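Local coordinates for superkiller protein 7 (Saccharomyces cerevisiae, PDB 4ZKE) that binds GTP and probably links the cytoplasmic exosome to the Ski complex in messenger RNA decay, resembling the translational GTPases in fold, at residues Ile315-Gln320 / Phe374-Gly379; Ile381-Arg386 / Asn397-Leu402. One frame throughout, in Å; residues are numbered along the deposited sequence. Where two conformers were deposited one is given.

Interaction 1 (Ile315-Gln320 / Phe374-Gly379); sequences IEIHTQ and FHIRKG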
loop_
_atom_site.group_PDB
_atom_site.type_symbol
_atom_site.label_atom_id
_atom_site.label_comp_id
_atom_site.label_asym_id
_atom_site.label_seq_id
_atom_site.Cartn_x
_atom_site.Cartn_y
_atom_site.Cartn_z
ATOM N N ILE A 315 -7.389 4.909 -24.492
ATOM C CA ILE A 315 -7.559 4.096 -23.290
ATOM C C ILE A 315 -9.032 3.841 -22.977
ATOM O O ILE A 315 -9.918 4.494 -23.532
ATOM C CB ILE A 315 -6.888 4.764 -22.061
ATOM C CG1 ILE A 315 -7.347 6.219 -21.886
ATOM C CG2 ILE A 315 -5.370 4.714 -22.196
ATOM C CD1 ILE A 315 -8.610 6.398 -21.057
ATOM N N GLU A 316 -9.274 2.872 -22.097
ATOM C CA GLU A 316 -10.608 2.588 -21.568
ATOM C C GLU A 316 -10.624 2.787 -20.056
ATOM O O GLU A 316 -9.756 2.273 -19.356
ATOM C CB GLU A 316 -11.040 1.154 -21.892
ATOM C CG GLU A 316 -11.515 0.924 -23.314
ATOM C CD GLU A 316 -11.721 -0.553 -23.623
ATOM O OE1 GLU A 316 -11.981 -1.330 -22.679
ATOM O OE2 GLU A 316 -11.616 -0.939 -24.805
ATOM N N ILE A 317 -11.612 3.524 -19.561
ATOM C CA ILE A 317 -11.819 3.675 -18.125
ATOM C C ILE A 317 -13.047 2.876 -17.719
ATOM O O ILE A 317 -14.154 3.157 -18.174
ATOM C CB ILE A 317 -12.002 5.151 -17.713
ATOM C CG1 ILE A 317 -10.769 5.967 -18.109
ATOM C CG2 ILE A 317 -12.249 5.258 -16.206
ATOM C CD1 ILE A 317 -10.909 7.463 -17.884
ATOM N N HIS A 318 -12.845 1.884 -16.859
ATOM C CA HIS A 318 -13.936 1.031 -16.400
ATOM C C HIS A 318 -14.302 1.345 -14.957
ATOM O O HIS A 318 -13.481 1.202 -14.051
ATOM C CB HIS A 318 -13.555 -0.441 -16.547
ATOM C CG HIS A 318 -13.449 -0.890 -17.969
ATOM N ND1 HIS A 318 -14.509 -1.442 -18.655
ATOM C CD2 HIS A 318 -12.415 -0.849 -18.843
ATOM C CE1 HIS A 318 -14.130 -1.731 -19.888
ATOM N NE2 HIS A 318 -12.864 -1.381 -20.026
ATOM N N THR A 319 -15.539 1.781 -14.754
ATOM C CA THR A 319 -16.003 2.170 -13.431
ATOM C C THR A 319 -16.510 0.980 -12.632
ATOM O O THR A 319 -16.752 -0.098 -13.175
ATOM C CB THR A 319 -17.135 3.207 -13.509
ATOM O OG1 THR A 319 -18.323 2.579 -14.006
ATOM C CG2 THR A 319 -16.748 4.366 -14.414
ATOM N N GLN A 320 -16.681 1.198 -11.333
ATOM C CA GLN A 320 -17.221 0.178 -10.452
ATOM C C GLN A 320 -18.737 0.138 -10.596
ATOM O O GLN A 320 -19.366 -0.891 -10.353
ATOM C CB GLN A 320 -16.808 0.444 -9.004
ATOM C CG GLN A 320 -16.130 -0.747 -8.359
ATOM C CD GLN A 320 -14.909 -1.209 -9.134
ATOM O OE1 GLN A 320 -13.831 -0.621 -9.044
ATOM N NE2 GLN A 320 -15.080 -2.272 -9.908
ATOM N N PHE A 374 -20.413 11.475 -16.106
ATOM C CA PHE A 374 -19.710 10.277 -15.668
ATOM C C PHE A 374 -19.199 10.404 -14.240
ATOM O O PHE A 374 -18.875 11.505 -13.789
ATOM C CB PHE A 374 -18.538 9.979 -16.606
ATOM C CG PHE A 374 -17.569 11.111 -16.754
ATOM C CD1 PHE A 374 -16.505 11.237 -15.883
ATOM C CD2 PHE A 374 -17.713 12.040 -17.774
ATOM C CE1 PHE A 374 -15.608 12.269 -16.018
ATOM C CE2 PHE A 374 -16.818 13.078 -17.912
ATOM C CZ PHE A 374 -15.764 13.194 -17.032
ATOM N N HIS A 375 -19.122 9.269 -13.550
ATOM C CA HIS A 375 -18.599 9.211 -12.192
ATOM C C HIS A 375 -17.444 8.217 -12.115
ATOM O O HIS A 375 -17.651 7.004 -12.050
ATOM C CB HIS A 375 -19.707 8.817 -11.213
ATOM C CG HIS A 375 -19.862 9.754 -10.055
ATOM N ND1 HIS A 375 -19.524 11.089 -10.115
ATOM C CD2 HIS A 375 -20.333 9.542 -8.804
ATOM C CE1 HIS A 375 -19.776 11.658 -8.950
ATOM N NE2 HIS A 375 -20.267 10.741 -8.137
ATOM N N ILE A 376 -16.226 8.748 -12.130
ATOM C CA ILE A 376 -15.029 7.932 -12.039
ATOM C C ILE A 376 -14.505 8.036 -10.616
ATOM O O ILE A 376 -14.223 9.131 -10.133
ATOM C CB ILE A 376 -13.964 8.387 -13.060
ATOM C CG1 ILE A 376 -14.511 8.239 -14.484
ATOM C CG2 ILE A 376 -12.671 7.593 -12.890
ATOM C CD1 ILE A 376 -13.666 8.908 -15.543
ATOM N N ARG A 377 -14.395 6.891 -9.948
ATOM C CA ARG A 377 -14.053 6.845 -8.528
ATOM C C ARG A 377 -12.736 6.117 -8.275
ATOM O O ARG A 377 -12.196 5.466 -9.170
ATOM C CB ARG A 377 -15.183 6.168 -7.748
ATOM C CG ARG A 377 -16.452 7.009 -7.664
ATOM C CD ARG A 377 -17.714 6.182 -7.870
ATOM N NE ARG A 377 -18.049 5.360 -6.708
ATOM C CZ ARG A 377 -18.726 5.795 -5.648
ATOM N NH1 ARG A 377 -19.141 7.055 -5.584
ATOM N NH2 ARG A 377 -18.986 4.970 -4.643
ATOM N N LYS A 378 -12.222 6.232 -7.053
ATOM C CA LYS A 378 -10.998 5.530 -6.671
ATOM C C LYS A 378 -11.215 4.036 -6.791
ATOM O O LYS A 378 -12.285 3.534 -6.451
ATOM C CB LYS A 378 -10.575 5.857 -5.239
ATOM C CG LYS A 378 -10.682 7.314 -4.836
ATOM C CD LYS A 378 -9.797 7.637 -3.626
ATOM C CE LYS A 378 -9.909 6.609 -2.501
ATOM N NZ LYS A 378 -8.880 6.838 -1.445
ATOM N N GLY A 379 -10.195 3.329 -7.262
ATOM C CA GLY A 379 -10.266 1.887 -7.384
ATOM C C GLY A 379 -10.681 1.448 -8.774
ATOM O O GLY A 379 -10.589 0.266 -9.111
#

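Interaction 2 (Ile381-Arg386 / Asn397-Leu402); sequences IIIHSR and NTLKLL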
loop_
_atom_site.group_PDB
_atom_site.type_symbol
_atom_site.label_atom_id
_atom_site.label_comp_id
_atom_site.label_asym_id
_atom_site.label_seq_id
_atom_site.Cartn_x
_atom_site.Cartn_y
_atom_site.Cartn_z
ATOM N N ILE A 381 -10.245 1.091 -12.807
ATOM C CA ILE A 381 -9.048 0.743 -13.557
ATOM C C ILE A 381 -9.040 1.409 -14.922
ATOM O O ILE A 381 -10.086 1.773 -15.465
ATOM C CB ILE A 381 -8.907 -0.784 -13.743
ATOM C CG1 ILE A 381 -10.115 -1.360 -14.479
ATOM C CG2 ILE A 381 -8.741 -1.469 -12.394
ATOM C CD1 ILE A 381 -9.819 -2.674 -15.159
ATOM N N ILE A 382 -7.839 1.558 -15.466
ATOM C CA ILE A 382 -7.658 2.097 -16.799
ATOM C C ILE A 382 -6.770 1.140 -17.592
ATOM O O ILE A 382 -5.753 0.659 -17.090
ATOM C CB ILE A 382 -7.051 3.523 -16.753
ATOM C CG1 ILE A 382 -6.906 4.093 -18.165
ATOM C CG2 ILE A 382 -5.707 3.527 -16.021
ATOM C CD1 ILE A 382 -6.612 5.578 -18.186
ATOM N N ILE A 383 -7.185 0.841 -18.819
ATOM C CA ILE A 383 -6.433 -0.042 -19.705
ATOM C C ILE A 383 -6.341 0.567 -21.097
ATOM O O ILE A 383 -7.026 1.545 -21.399
ATOM C CB ILE A 383 -7.084 -1.440 -19.803
ATOM C CG1 ILE A 383 -8.525 -1.327 -20.310
ATOM C CG2 ILE A 383 -7.042 -2.134 -18.444
ATOM C CD1 ILE A 383 -9.178 -2.656 -20.622
ATOM N N HIS A 384 -5.493 -0.008 -21.943
ATOM C CA HIS A 384 -5.424 0.421 -23.332
ATOM C C HIS A 384 -6.722 0.032 -24.028
ATOM O O HIS A 384 -7.320 -0.998 -23.714
ATOM C CB HIS A 384 -4.222 -0.195 -24.051
ATOM C CG HIS A 384 -3.946 0.422 -25.388
ATOM N ND1 HIS A 384 -4.468 -0.077 -26.562
ATOM C CD2 HIS A 384 -3.214 1.508 -25.734
ATOM C CE1 HIS A 384 -4.064 0.670 -27.575
ATOM N NE2 HIS A 384 -3.302 1.638 -27.099
ATOM N N SER A 385 -7.159 0.861 -24.967
ATOM C CA SER A 385 -8.433 0.634 -25.629
ATOM C C SER A 385 -8.415 -0.640 -26.465
ATOM O O SER A 385 -7.473 -0.897 -27.216
ATOM C CB SER A 385 -8.798 1.830 -26.506
ATOM O OG SER A 385 -9.982 1.575 -27.239
ATOM N N ARG A 386 -9.464 -1.439 -26.309
ATOM C CA ARG A 386 -9.666 -2.628 -27.124
ATOM C C ARG A 386 -10.482 -2.228 -28.352
ATOM O O ARG A 386 -11.602 -2.696 -28.557
ATOM C CB ARG A 386 -10.364 -3.721 -26.309
ATOM C CG ARG A 386 -9.656 -4.033 -24.990
ATOM C CD ARG A 386 -10.400 -5.064 -24.152
ATOM N NE ARG A 386 -11.545 -4.493 -23.445
ATOM C CZ ARG A 386 -12.349 -5.183 -22.640
ATOM N NH1 ARG A 386 -12.140 -6.478 -22.430
ATOM N NH2 ARG A 386 -13.368 -4.580 -22.042
ATOM N N ASN A 397 -5.221 -12.132 -28.122
ATOM C CA ASN A 397 -4.247 -11.297 -27.429
ATOM C C ASN A 397 -4.905 -10.151 -26.666
ATOM O O ASN A 397 -4.293 -9.557 -25.776
ATOM C CB ASN A 397 -3.229 -10.733 -28.422
ATOM C CG ASN A 397 -1.915 -11.490 -28.409
ATOM O OD1 ASN A 397 -1.887 -12.709 -28.230
ATOM N ND2 ASN A 397 -0.817 -10.768 -28.592
ATOM N N THR A 398 -6.150 -9.841 -27.020
ATOM C CA THR A 398 -6.891 -8.777 -26.352
ATOM C C THR A 398 -7.034 -9.083 -24.864
ATOM O O THR A 398 -7.237 -10.234 -24.473
ATOM C CB THR A 398 -8.289 -8.579 -26.973
ATOM O OG1 THR A 398 -8.928 -9.851 -27.139
ATOM C CG2 THR A 398 -8.180 -7.891 -28.324
ATOM N N LEU A 399 -6.921 -8.047 -24.041
ATOM C CA LEU A 399 -6.910 -8.217 -22.594
ATOM C C LEU A 399 -8.272 -8.660 -22.065
ATOM O O LEU A 399 -9.302 -8.067 -22.390
ATOM C CB LEU A 399 -6.479 -6.917 -21.912
ATOM C CG LEU A 399 -6.205 -6.991 -20.408
ATOM C CD1 LEU A 399 -5.101 -7.993 -20.090
ATOM C CD2 LEU A 399 -5.845 -5.615 -19.869
ATOM N N LYS A 400 -8.263 -9.710 -21.251
ATOM C CA LYS A 400 -9.482 -10.243 -20.655
ATOM C C LYS A 400 -9.873 -9.433 -19.422
ATOM O O LYS A 400 -9.113 -9.360 -18.457
ATOM C CB LYS A 400 -9.290 -11.716 -20.281
ATOM C CG LYS A 400 -10.259 -12.680 -20.951
ATOM C CD LYS A 400 -11.664 -12.585 -20.363
ATOM C CE LYS A 400 -12.286 -13.964 -20.186
ATOM N NZ LYS A 400 -11.624 -14.743 -19.098
ATOM N N LEU A 401 -11.054 -8.823 -19.468
ATOM C CA LEU A 401 -11.562 -8.030 -18.352
ATOM C C LEU A 401 -12.912 -8.572 -17.904
ATOM O O LEU A 401 -13.802 -8.793 -18.724
ATOM C CB LEU A 401 -11.680 -6.555 -18.747
ATOM C CG LEU A 401 -12.276 -5.598 -17.709
ATOM C CD1 LEU A 401 -11.513 -5.654 -16.393
ATOM C CD2 LEU A 401 -12.291 -4.175 -18.248
ATOM N N LEU A 402 -13.052 -8.784 -16.599
ATOM C CA LEU A 402 -14.269 -9.351 -16.029
ATOM C C LEU A 402 -14.957 -8.369 -15.090
ATOM O O LEU A 402 -14.298 -7.637 -14.354
ATOM C CB LEU A 402 -13.949 -10.645 -15.278
ATOM C CG LEU A 402 -13.181 -11.699 -16.078
ATOM C CD1 LEU A 402 -12.828 -12.883 -15.198
ATOM C CD2 LEU A 402 -13.986 -12.153 -17.284
#

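Interaction 1 (Ile315-Gln320 / Phe374-Gly379)
I317 and I376 adopt nearly the same torsions: CG1 stands beside the backbone N (chi1 -59° and -61°), the chain runs on extended to CD1, and CG2 lies anti to N. The two side chains cross at about a right angle. I376 CD1 comes to 3.9 Å from I317 CD1 and also to 4.0 Å from I317 CG2, so one methyl bears on both branches of its partner. The I376 CG2 branch adds a second touch, 4.1 Å from I317 CG2. Both isoleucines are buried and pack on I283 of strand 280-288, I317 from the wall of the closed six-stranded antiparallel barrel of Ski7 domain II, counterpart of the second domain of EF-Tu-like GTPases, and I376 from the loop at its end. That loop, which leads into strand 381-384, runs steeply across the end of strand 314-318. Past the strand end the contact turns to backbone: T319 lays its CG2 methyl against the carbonyl of H375, 3.7 Å from H375 O, while its hydroxyl OG1 is taken up by Y321 O. G379, with a positive phi of 95°, lies beside Q320. H318 faces the other way from I317. Its ring holds E316 OE1 in plane at 2.8 Å from H318 NE2, through the anti lone pair of that oxygen.

Interaction 2 (Ile381-Arg386 / Asn397-Leu402)
I381 and L401 reach toward each other tip to tip, I381 CD1 lying 3.6 Å from L401 CD1. They meet where the last strand of the domain II barrel, 381-384, faces strand 400-404, which pairs with strand 469-473 on the domain III side, so the contact joins two domains by side chains rather than by shared sheet bonds. I383 lies obliquely to both leucines: its CG2 branch touches L399, with I383 CG2 3.9 Å from L399 CD2, and its other branch sends I383 CD1 to 4.2 Å from L401 CD2. In L399 and L401 alike CG is anti to the backbone N, which extends the side chains across to the barrel. I472 of strand 469-473 packs against all four of these aliphatic residues. R386, partly exposed, crosses L401 at about a right angle; its NH1 sits 3.7 Å from L401 CB, which lies oblique to the guanidinium plane. A bend at chi3 (-78°) turns the guanidinium so that NE forms a salt bridge with E316 OE1 while NH1 donates to the carbonyl of L399. That bond, 3.3 Å from R386 NH1 to L399 O, is bent to 141° at the hydrogen.

Overall arrangement
Interactions 1 and 2 share one sheet, in which strands 314-318 and 381-384 are neighbours. Their backbones meet directly: E316 N lies 2.7 Å from I383 O, and H318 N 3.1 Å from I381 O, both probable hydrogen bonds. Interaction 1 is the more buried; it packs a loop against a strand end of one barrel, isoleucine on isoleucine and a threonine methyl on a carbonyl. Interaction 2 is partly buried and joins that barrel to the next domain, combining leucine-isoleucine packing with an arginine-carbonyl hydrogen bond. H318, of segment 315-320 though outside its contact with 374-379, touches L401, its NE2 3.4 Å from L401 CD2.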